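PDB 3AFO: NADH kinase POS5, mitochondrial from Saccharomyces cerevisiae, which phosphorylates NADH and, with a twofold lower preference, NAD(+) at the expense of ATP, making it a key source of the cellular reductant NADPH. Local coordinates for residues 62-67 against 87-92; 164-167 against 171-174; 200-205 against 315-320. All blocks are in the same frame, centred on the assembly; numbering follows the deposited sequence. Where two conformers were deposited one is given.

Contacts 1 and 2 lie in the N-terminal part of the kinase and contact 3 in the C-terminal part, across the centre of the chain. The first two are neighbours: helix 53-69 of contact 1 packs against helix 161-169 of contact 2, with Leu66 and Phe62 meeting Phe165. Their chemistry nevertheless differs. Contact 1 is buried and largely apolar, one phenylalanine set against a helix, whereas contact 2 is a surface contact made by a helix end and a salt bridge open to water. Contact 3, about 36 Å from contact 2 between centres, is again buried and aliphatic, but it joins two sheets, with the NADH site on the far face of one of them.

Contact 1. Residues 62-67 against 87-92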
loop_
_atom_site.group_PDB
_atom_site.type_symbol
_atom_site.label_atom_id
_atom_site.label_comp_id
_atom_site.label_asym_id
_atom_site.label_seq_id
_atom_site.Cartn_x
_atom_site.Cartn_y
_atom_site.Cartn_z
ATOM N N PHE A 62 25.073 -35.328 -11.077
ATOM C CA PHE A 62 25.542 -35.120 -9.721
ATOM C C PHE A 62 25.925 -36.444 -9.054
ATOM O O PHE A 62 26.984 -36.552 -8.446
ATOM C CB PHE A 62 24.494 -34.372 -8.888
ATOM C CG PHE A 62 24.983 -33.965 -7.537
ATOM C CD1 PHE A 62 26.055 -33.091 -7.409
ATOM C CD2 PHE A 62 24.364 -34.440 -6.389
ATOM C CE1 PHE A 62 26.521 -32.697 -6.135
ATOM C CE2 PHE A 62 24.818 -34.052 -5.125
ATOM C CZ PHE A 62 25.901 -33.184 -5.003
ATOM N N ILE A 63 25.055 -37.439 -9.189
ATOM C CA ILE A 63 25.260 -38.778 -8.639
ATOM C C ILE A 63 26.503 -39.453 -9.235
ATOM O O ILE A 63 27.262 -40.116 -8.516
ATOM C CB ILE A 63 24.010 -39.653 -8.864
ATOM C CG1 ILE A 63 22.833 -39.108 -8.043
ATOM C CG2 ILE A 63 24.292 -41.126 -8.511
ATOM C CD1 ILE A 63 21.492 -39.738 -8.355
ATOM N N THR A 64 26.695 -39.279 -10.545
ATOM C CA THR A 64 27.901 -39.744 -11.247
ATOM C C THR A 64 29.157 -39.140 -10.605
ATOM O O THR A 64 30.099 -39.866 -10.261
ATOM C CB THR A 64 27.807 -39.469 -12.780
ATOM O OG1 THR A 64 26.717 -40.221 -13.326
ATOM C CG2 THR A 64 29.095 -39.865 -13.531
ATOM N N HIS A 65 29.145 -37.824 -10.395
ATOM C CA HIS A 65 30.237 -37.147 -9.707
ATOM C C HIS A 65 30.513 -37.691 -8.293
ATOM O O HIS A 65 31.667 -37.908 -7.930
ATOM C CB HIS A 65 29.996 -35.633 -9.660
ATOM C CG HIS A 65 30.980 -34.894 -8.811
ATOM N ND1 HIS A 65 32.323 -34.825 -9.115
ATOM C CD2 HIS A 65 30.815 -34.180 -7.671
ATOM C CE1 HIS A 65 32.943 -34.106 -8.195
ATOM N NE2 HIS A 65 32.049 -33.701 -7.312
ATOM N N LEU A 66 29.467 -37.894 -7.498
ATOM C CA LEU A 66 29.634 -38.433 -6.146
ATOM C C LEU A 66 30.261 -39.832 -6.180
ATOM O O LEU A 66 31.190 -40.131 -5.424
ATOM C CB LEU A 66 28.294 -38.467 -5.400
ATOM C CG LEU A 66 27.601 -37.107 -5.203
ATOM C CD1 LEU A 66 26.264 -37.275 -4.510
ATOM C CD2 LEU A 66 28.518 -36.145 -4.435
ATOM N N HIS A 67 29.751 -40.668 -7.080
ATOM C CA HIS A 67 30.224 -42.040 -7.218
ATOM C C HIS A 67 31.644 -42.114 -7.748
ATOM O O HIS A 67 32.388 -43.020 -7.391
ATOM C CB HIS A 67 29.292 -42.850 -8.103
ATOM C CG HIS A 67 28.008 -43.226 -7.438
ATOM N ND1 HIS A 67 26.948 -43.763 -8.128
ATOM C CD2 HIS A 67 27.610 -43.136 -6.146
ATOM C CE1 HIS A 67 25.954 -44.003 -7.292
ATOM N NE2 HIS A 67 26.329 -43.627 -6.082
ATOM N N GLN A 87 17.584 -46.241 -15.915
ATOM C CA GLN A 87 17.972 -46.383 -17.331
ATOM C C GLN A 87 18.919 -45.283 -17.830
ATOM O O GLN A 87 19.508 -45.428 -18.901
ATOM C CB GLN A 87 16.757 -46.491 -18.270
ATOM C CG GLN A 87 15.915 -47.750 -18.094
ATOM C CD GLN A 87 15.584 -48.465 -19.408
ATOM O OE1 GLN A 87 15.386 -47.833 -20.450
ATOM N NE2 GLN A 87 15.519 -49.798 -19.353
ATOM N N ASP A 88 19.068 -44.197 -17.066
ATOM C CA ASP A 88 19.896 -43.053 -17.513
ATOM C C ASP A 88 21.410 -43.208 -17.332
ATOM O O ASP A 88 22.187 -42.433 -17.905
ATOM C CB ASP A 88 19.461 -41.730 -16.850
ATOM C CG ASP A 88 18.040 -41.326 -17.183
ATOM O OD1 ASP A 88 17.378 -42.015 -17.996
ATOM O OD2 ASP A 88 17.573 -40.317 -16.596
ATOM N N PHE A 89 21.830 -44.165 -16.507
ATOM C CA PHE A 89 23.259 -44.401 -16.312
ATOM C C PHE A 89 23.732 -45.364 -17.390
ATOM O O PHE A 89 23.209 -46.473 -17.518
ATOM C CB PHE A 89 23.545 -44.952 -14.918
ATOM C CG PHE A 89 23.241 -43.980 -13.810
ATOM C CD1 PHE A 89 24.260 -43.215 -13.243
ATOM C CD2 PHE A 89 21.937 -43.821 -13.341
ATOM C CE1 PHE A 89 23.983 -42.314 -12.214
ATOM C CE2 PHE A 89 21.650 -42.919 -12.308
ATOM C CZ PHE A 89 22.677 -42.171 -11.747
ATOM N N LYS A 90 24.713 -44.921 -18.161
ATOM C CA LYS A 90 25.126 -45.611 -19.375
ATOM C C LYS A 90 26.461 -46.329 -19.248
ATOM O O LYS A 90 27.013 -46.812 -20.241
ATOM C CB LYS A 90 25.167 -44.614 -20.536
ATOM C CG LYS A 90 23.817 -43.965 -20.843
ATOM C CD LYS A 90 22.812 -44.980 -21.379
ATOM C CE LYS A 90 21.471 -44.323 -21.659
ATOM N NZ LYS A 90 20.552 -45.303 -22.298
ATOM N N SER A 91 26.979 -46.388 -18.021
ATOM C CA SER A 91 28.222 -47.089 -17.717
ATOM C C SER A 91 28.282 -47.396 -16.220
ATOM O O SER A 91 27.655 -46.699 -15.425
ATOM C CB SER A 91 29.438 -46.250 -18.134
ATOM O OG SER A 91 29.382 -44.964 -17.550
ATOM N N PRO A 92 29.027 -48.445 -15.833
ATOM C CA PRO A 92 29.203 -48.726 -14.410
ATOM C C PRO A 92 30.381 -47.909 -13.880
ATOM O O PRO A 92 30.980 -47.150 -14.638
ATOM C CB PRO A 92 29.554 -50.209 -14.410
ATOM C CG PRO A 92 30.395 -50.353 -15.637
ATOM C CD PRO A 92 29.779 -49.406 -16.665
#
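Phe89 is the residue of 87-92 that reaches across to helix 53-69, where Ile63 and Thr64 receive its ring. The walk toward it starts at Asp88, whose carboxylate forms a salt bridge with Arg56, about two turns before Ile63 on the same helix, so that a charge pair already ties the loop to the helix before the hydrophobic contact begins. Next comes Phe89. Its ring carbon CG stands anti to the carbonyl carbon (chi1 -66°), and the ring extends from the loop toward the helix. The far end does the touching: Phe89 CZ lies 3.8 Å from Ile63 CG2, a methyl branch, the two side chains crossing at about a right angle. A branched aliphatic residue suits this place, because the same side chain also packs on Val75 and Ile46 of the parallel sheet while CG2 meets the ring.

On the neighbouring rim atom, Phe89 CE1 is 3.6 Å from Thr64 OG1. This hydroxyl does not depend on the ring for a polar partner, since it is hydrogen-bonded to Val60 O one turn back; threonine can thus present a small group at the partly exposed margin of the patch with its oxygen satisfied by the helix. The Phe89 ring also meets that of His101, their planes about 35° apart. Farther on, Pro92 rests on Phe7. The helix involved joins strands 43-48 and 74-76, adjacent and parallel, and is therefore the helix of a beta-alpha-beta crossover in the N-terminal alpha/beta domain.

Contact 2. Residues 164-167 against 171-174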
loop_
_atom_site.group_PDB
_atom_site.type_symbol
_atom_site.label_atom_id
_atom_site.label_comp_id
_atom_site.label_asym_id
_atom_site.label_seq_id
_atom_site.Cartn_x
_atom_site.Cartn_y
_atom_site.Cartn_z
ATOM N N VAL A 164 31.239 -26.543 -4.775
ATOM C CA VAL A 164 30.365 -26.308 -3.617
ATOM C C VAL A 164 30.277 -27.556 -2.743
ATOM O O VAL A 164 30.482 -27.470 -1.532
ATOM C CB VAL A 164 28.952 -25.806 -4.036
ATOM C CG1 VAL A 164 28.022 -25.716 -2.829
ATOM C CG2 VAL A 164 29.051 -24.440 -4.729
ATOM N N PHE A 165 30.003 -28.708 -3.357
ATOM C CA PHE A 165 29.968 -29.971 -2.608
ATOM C C PHE A 165 31.293 -30.260 -1.879
ATOM O O PHE A 165 31.282 -30.719 -0.727
ATOM C CB PHE A 165 29.526 -31.165 -3.469
ATOM C CG PHE A 165 29.332 -32.428 -2.672
ATOM C CD1 PHE A 165 28.159 -32.640 -1.954
ATOM C CD2 PHE A 165 30.345 -33.389 -2.603
ATOM C CE1 PHE A 165 27.992 -33.781 -1.188
ATOM C CE2 PHE A 165 30.186 -34.536 -1.840
ATOM C CZ PHE A 165 29.008 -34.743 -1.135
ATOM N N GLN A 166 32.403 -29.975 -2.562
ATOM C CA GLN A 166 33.769 -30.056 -2.014
ATOM C C GLN A 166 33.892 -29.286 -0.687
ATOM O O GLN A 166 34.393 -29.813 0.306
ATOM C CB GLN A 166 34.764 -29.499 -3.047
ATOM C CG GLN A 166 36.232 -29.908 -2.867
ATOM C CD GLN A 166 37.109 -29.474 -4.038
ATOM O OE1 GLN A 166 37.387 -28.283 -4.221
ATOM N NE2 GLN A 166 37.552 -30.443 -4.835
ATOM N N GLU A 167 33.411 -28.046 -0.682
ATOM C CA GLU A 167 33.456 -27.172 0.505
ATOM C C GLU A 167 32.583 -27.714 1.626
ATOM O O GLU A 167 32.963 -27.664 2.808
ATOM C CB GLU A 167 33.030 -25.736 0.157
ATOM C CG GLU A 167 33.982 -24.991 -0.789
ATOM C CD GLU A 167 35.448 -25.058 -0.346
ATOM O OE1 GLU A 167 35.769 -24.620 0.781
ATOM O OE2 GLU A 167 36.285 -25.557 -1.131
ATOM N N SER A 171 33.870 -29.751 5.562
ATOM C CA SER A 171 33.531 -28.899 6.721
ATOM C C SER A 171 33.978 -27.436 6.582
ATOM O O SER A 171 34.313 -26.791 7.580
ATOM C CB SER A 171 34.059 -29.508 8.038
ATOM O OG SER A 171 33.454 -30.762 8.305
ATOM N N ARG A 172 33.970 -26.905 5.362
ATOM C CA ARG A 172 34.317 -25.485 5.146
ATOM C C ARG A 172 33.132 -24.579 4.737
ATOM O O ARG A 172 33.318 -23.390 4.463
ATOM C CB ARG A 172 35.445 -25.343 4.122
ATOM C CG ARG A 172 36.755 -26.048 4.521
ATOM C CD ARG A 172 37.881 -25.645 3.587
ATOM N NE ARG A 172 37.676 -26.153 2.231
ATOM C CZ ARG A 172 38.161 -27.312 1.788
ATOM N NH1 ARG A 172 38.884 -28.084 2.593
ATOM N NH2 ARG A 172 37.921 -27.703 0.541
ATOM N N ALA A 173 31.934 -25.142 4.682
ATOM C CA ALA A 173 30.756 -24.373 4.289
ATOM C C ALA A 173 30.112 -23.697 5.492
ATOM O O ALA A 173 30.323 -24.104 6.646
ATOM C CB ALA A 173 29.745 -25.267 3.589
ATOM N N LYS A 174 29.313 -22.669 5.206
ATOM C CA LYS A 174 28.525 -21.983 6.228
ATOM C C LYS A 174 27.049 -21.999 5.851
ATOM O O LYS A 174 26.706 -22.048 4.664
ATOM C CB LYS A 174 29.020 -20.554 6.415
ATOM C CG LYS A 174 30.317 -20.471 7.208
ATOM C CD LYS A 174 30.781 -19.041 7.348
ATOM C CE LYS A 174 32.128 -18.966 8.025
ATOM N NZ LYS A 174 32.546 -17.540 8.100
HETATM O O HOH W 1 34.256 -22.647 2.122
#
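Glu167 and Arg172 are bound together by a two-pronged salt bridge. The guanidinium approaches side-on: Arg172 NE bonds to Glu167 OE1 at 2.8 Å, and Arg172 NH2 bonds to Glu167 OE2 at 3.2 Å, each nitrogen serving a different oxygen. Both bonds are nearly straight, and both oxygens lie close to the guanidinium plane. They are nevertheless met from above the carboxylate plane, because the two flat groups are turned 48° apart. A bend in the glutamate chain (chi2 -50°) and another at chi3 of the arginine fold the charged ends back toward each other, which two long, flexible residues can do over so short a span of chain. The pairing probably stabilises the charged form of each.

A water adds a further link. It donates to Glu167 OE1 at 2.8 Å and to Arg172 O at 2.6 Å, so OE1 is held by both a guanidinium nitrogen and a water, as fits a surface position.

Beneath the side chains the backbone sets the spacing. Arg172 N donates to Glu167 O at 2.8 Å, the 6→1 bond of a Schellman motif, while Ser171 N to Val168 O is its 5→2 bond. Ser171 is the C-prime residue and takes positive phi (59°), turning the chain off the helix and bringing Arg172 back beside Glu167. The CB of Ser171 points away from 164-167, and Ser171 OG is hydrogen-bonded to Trp37 N.

Beyond the turn, Ala173 is hydrogen-bonded through its backbone to Leu35 of strand 33-36, and the chain enters strand 174-186; the motif thus hands helix 161-169, whose Phe165 meets Tyr70 edge-to-face, over to the antiparallel sheet.

Contact 3. Residues 200-205 against 315-320; sequences NDIFLH and DEIYVI. With NAI (1,4-dihydronicotinamide adenine dinucleotide), chain C.
Asp201 directs its carboxylate at the two hydroxyls of the nicotinamide ribose of NADH: Asp201 OD1 lies 2.7 Å from O3D, while Asp201 OD2 and O2D are modelled 2.5 Å apart, a separation so short that its exact length is doubtful. An acid suits a vicinal diol, offering an oxygen to each hydroxyl. Phe203, on the same side of the strand, brings its ring CZ to 4.1 Å from C6N of the nicotinamide, and the Phe203 ring in turn meets Tyr243 edge-to-face.

The alternate residues, Ile202 and Leu204, point the other way, toward strand 316-321. Ile202 CD1 meets Val319 CG1 tip to tip at 3.8 Å, and Leu204 CD1 meets Ile317 CD1 in the same manner at 3.9 Å. Ile317 CD1 sits between two residues of the facing strand, also meeting Ile202 CG2 at 4.0 Å, where the two side chains slide past each other. Branched aliphatic groups fill this buried layer without any polar atom to satisfy.

With the two strand axes 9.9 Å apart and nearly antiparallel, no hydrogen bond links them: each belongs to its own sheet. This is the face-to-face packing of a beta sandwich, here with the dinucleotide site on the outer face of one sheet.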
loop_
_atom_site.group_PDB
_atom_site.type_symbol
_atom_site.label_atom_id
_atom_site.label_comp_id
_atom_site.label_asym_id
_atom_site.label_seq_id
_atom_site.Cartn_x
_atom_site.Cartn_y
_atom_site.Cartn_z
ATOM N N ASN A 200 7.926 -21.633 4.730
ATOM C CA ASN A 200 7.448 -20.388 4.130
ATOM C C ASN A 200 6.270 -19.825 4.899
ATOM O O ASN A 200 6.348 -18.744 5.508
ATOM C CB ASN A 200 6.968 -20.654 2.702
ATOM C CG ASN A 200 7.892 -20.121 1.634
ATOM O OD1 ASN A 200 7.524 -20.136 0.454
ATOM N ND2 ASN A 200 9.076 -19.649 2.012
ATOM N N ASP A 201 5.161 -20.548 4.836
ATOM C CA ASP A 201 3.913 -20.012 5.325
ATOM C C ASP A 201 2.814 -21.016 5.572
ATOM O O ASP A 201 2.862 -22.165 5.114
ATOM C CB ASP A 201 3.402 -18.920 4.368
ATOM C CG ASP A 201 3.480 -19.325 2.902
ATOM O OD1 ASP A 201 3.292 -20.524 2.564
ATOM O OD2 ASP A 201 3.716 -18.415 2.075
ATOM N N ILE A 202 1.812 -20.542 6.303
ATOM C CA ILE A 202 0.559 -21.226 6.502
ATOM C C ILE A 202 -0.509 -20.238 6.067
ATOM O O ILE A 202 -0.519 -19.083 6.533
ATOM C CB ILE A 202 0.370 -21.598 7.983
ATOM C CG1 ILE A 202 1.463 -22.595 8.395
ATOM C CG2 ILE A 202 -1.059 -22.168 8.232
ATOM C CD1 ILE A 202 2.019 -22.388 9.803
ATOM N N PHE A 203 -1.400 -20.659 5.177
ATOM C CA PHE A 203 -2.463 -19.737 4.750
ATOM C C PHE A 203 -3.831 -20.342 4.558
ATOM O O PHE A 203 -3.969 -21.536 4.298
ATOM C CB PHE A 203 -2.051 -18.852 3.544
ATOM C CG PHE A 203 -1.715 -19.606 2.285
ATOM C CD1 PHE A 203 -2.698 -19.900 1.343
ATOM C CD2 PHE A 203 -0.409 -19.958 2.005
ATOM C CE1 PHE A 203 -2.371 -20.573 0.161
ATOM C CE2 PHE A 203 -0.080 -20.630 0.812
ATOM C CZ PHE A 203 -1.060 -20.935 -0.098
ATOM N N LEU A 204 -4.831 -19.491 4.760
ATOM C CA LEU A 204 -6.229 -19.814 4.585
ATOM C C LEU A 204 -6.720 -18.987 3.405
ATOM O O LEU A 204 -6.341 -17.822 3.262
ATOM C CB LEU A 204 -7.011 -19.464 5.848
ATOM C CG LEU A 204 -6.655 -20.296 7.085
ATOM C CD1 LEU A 204 -7.228 -19.669 8.349
ATOM C CD2 LEU A 204 -7.176 -21.740 6.922
ATOM N N HIS A 205 -7.535 -19.590 2.546
ATOM C CA HIS A 205 -7.998 -18.904 1.345
ATOM C C HIS A 205 -9.365 -19.433 0.927
ATOM O O HIS A 205 -9.634 -20.624 1.083
ATOM C CB HIS A 205 -6.993 -19.073 0.208
ATOM C CG HIS A 205 -7.115 -18.027 -0.857
ATOM N ND1 HIS A 205 -8.122 -18.041 -1.796
ATOM C CD2 HIS A 205 -6.379 -16.921 -1.112
ATOM C CE1 HIS A 205 -8.000 -16.989 -2.586
ATOM N NE2 HIS A 205 -6.943 -16.300 -2.199
ATOM N N ASP A 315 -13.847 -25.086 12.534
ATOM C CA ASP A 315 -12.470 -25.574 12.563
ATOM C C ASP A 315 -11.564 -24.440 13.075
ATOM O O ASP A 315 -11.900 -23.264 12.930
ATOM C CB ASP A 315 -12.006 -26.003 11.159
ATOM C CG ASP A 315 -12.718 -27.268 10.633
ATOM O OD1 ASP A 315 -13.505 -27.901 11.367
ATOM O OD2 ASP A 315 -12.494 -27.618 9.455
ATOM N N GLU A 316 -10.440 -24.795 13.690
ATOM C CA GLU A 316 -9.428 -23.807 14.087
ATOM C C GLU A 316 -8.053 -24.293 13.720
ATOM O O GLU A 316 -7.783 -25.508 13.757
ATOM C CB GLU A 316 -9.398 -23.587 15.598
ATOM C CG GLU A 316 -10.691 -23.235 16.275
ATOM C CD GLU A 316 -10.541 -23.320 17.783
ATOM O OE1 GLU A 316 -9.739 -24.152 18.251
ATOM O OE2 GLU A 316 -11.215 -22.564 18.506
ATOM N N ILE A 317 -7.172 -23.348 13.397
ATOM C CA ILE A 317 -5.744 -23.629 13.367
ATOM C C ILE A 317 -5.030 -22.876 14.483
ATOM O O ILE A 317 -5.403 -21.752 14.811
ATOM C CB ILE A 317 -5.078 -23.337 11.978
ATOM C CG1 ILE A 317 -5.304 -21.880 11.527
ATOM C CG2 ILE A 317 -5.600 -24.322 10.914
ATOM C CD1 ILE A 317 -4.431 -21.464 10.314
ATOM N N TYR A 318 -4.026 -23.529 15.070
ATOM C CA TYR A 318 -3.121 -22.927 16.040
ATOM C C TYR A 318 -1.754 -22.842 15.388
ATOM O O TYR A 318 -1.276 -23.821 14.807
ATOM C CB TYR A 318 -3.015 -23.779 17.306
ATOM C CG TYR A 318 -4.286 -23.881 18.104
ATOM C CD1 TYR A 318 -4.434 -23.195 19.311
ATOM C CD2 TYR A 318 -5.349 -24.671 17.654
ATOM C CE1 TYR A 318 -5.620 -23.297 20.053
ATOM C CE2 TYR A 318 -6.528 -24.783 18.388
ATOM C CZ TYR A 318 -6.656 -24.097 19.581
ATOM O OH TYR A 318 -7.834 -24.205 20.277
ATOM N N VAL A 319 -1.133 -21.670 15.453
ATOM C CA VAL A 319 0.152 -21.473 14.800
ATOM C C VAL A 319 1.159 -20.928 15.789
ATOM O O VAL A 319 0.910 -19.917 16.459
ATOM C CB VAL A 319 0.038 -20.554 13.551
ATOM C CG1 VAL A 319 1.414 -20.280 12.966
ATOM C CG2 VAL A 319 -0.855 -21.192 12.485
ATOM N N ILE A 320 2.289 -21.618 15.886
ATOM C CA ILE A 320 3.370 -21.233 16.776
ATOM C C ILE A 320 4.689 -21.471 16.052
ATOM O O ILE A 320 4.752 -22.221 15.075
ATOM C CB ILE A 320 3.381 -22.068 18.120
ATOM C CG1 ILE A 320 3.395 -23.587 17.851
ATOM C CG2 ILE A 320 2.222 -21.679 19.048
ATOM C CD1 ILE A 320 3.817 -24.455 19.083
HETATM P PA NAI C . 4.608 -22.080 -6.825
HETATM O O1A NAI C . 5.580 -22.355 -7.934
HETATM O O2A NAI C . 3.045 -22.132 -7.256
HETATM O O5B NAI C . 4.772 -20.641 -6.234
HETATM C C5B NAI C . 6.028 -20.235 -5.977
HETATM C C4B NAI C . 6.254 -18.917 -6.624
HETATM O O4B NAI C . 6.649 -18.152 -5.454
HETATM C C3B NAI C . 7.514 -19.239 -7.420
HETATM O O3B NAI C . 7.777 -18.178 -8.341
HETATM C C2B NAI C . 8.558 -19.274 -6.302
HETATM O O2B NAI C . 9.862 -18.971 -6.781
HETATM C C1B NAI C . 8.095 -18.127 -5.404
HETATM N N9A NAI C . 8.523 -18.339 -3.992
HETATM C C8A NAI C . 8.234 -19.378 -3.200
HETATM N N7A NAI C . 8.814 -19.190 -2.003
HETATM C C5A NAI C . 9.451 -18.018 -2.029
HETATM C C6A NAI C . 10.210 -17.292 -1.109
HETATM N N6A NAI C . 10.440 -17.732 0.144
HETATM N N1A NAI C . 10.724 -16.111 -1.506
HETATM C C2A NAI C . 10.528 -15.631 -2.725
HETATM N N3A NAI C . 9.811 -16.296 -3.619
HETATM C C4A NAI C . 9.269 -17.485 -3.302
HETATM O O3 NAI C . 4.710 -23.170 -5.577
HETATM P PN NAI C . 6.086 -23.503 -4.816
HETATM O O1N NAI C . 7.254 -23.085 -5.658
HETATM O O2N NAI C . 5.894 -24.877 -4.307
HETATM O O5D NAI C . 6.124 -22.502 -3.524
HETATM C C5D NAI C . 5.052 -22.479 -2.597
HETATM C C4D NAI C . 4.775 -21.044 -2.180
HETATM O O4D NAI C . 3.979 -20.452 -3.233
HETATM C C3D NAI C . 3.853 -20.933 -0.976
HETATM O O3D NAI C . 4.586 -21.086 0.247
HETATM C C2D NAI C . 3.317 -19.493 -1.142
HETATM O O2D NAI C . 4.095 -18.590 -0.341
HETATM C C1D NAI C . 3.578 -19.205 -2.650
HETATM N N1N NAI C . 2.311 -18.751 -3.246
HETATM C C2N NAI C . 2.265 -17.445 -3.723
HETATM C C3N NAI C . 1.106 -16.929 -4.277
HETATM C C7N NAI C . 1.129 -15.472 -4.805
HETATM O O7N NAI C . 0.154 -14.954 -5.344
HETATM N N7N NAI C . 2.273 -14.839 -4.641
HETATM C C4N NAI C . -0.032 -17.742 -4.355
HETATM C C5N NAI C . -0.007 -19.068 -3.872
HETATM C C6N NAI C . 1.159 -19.585 -3.306
#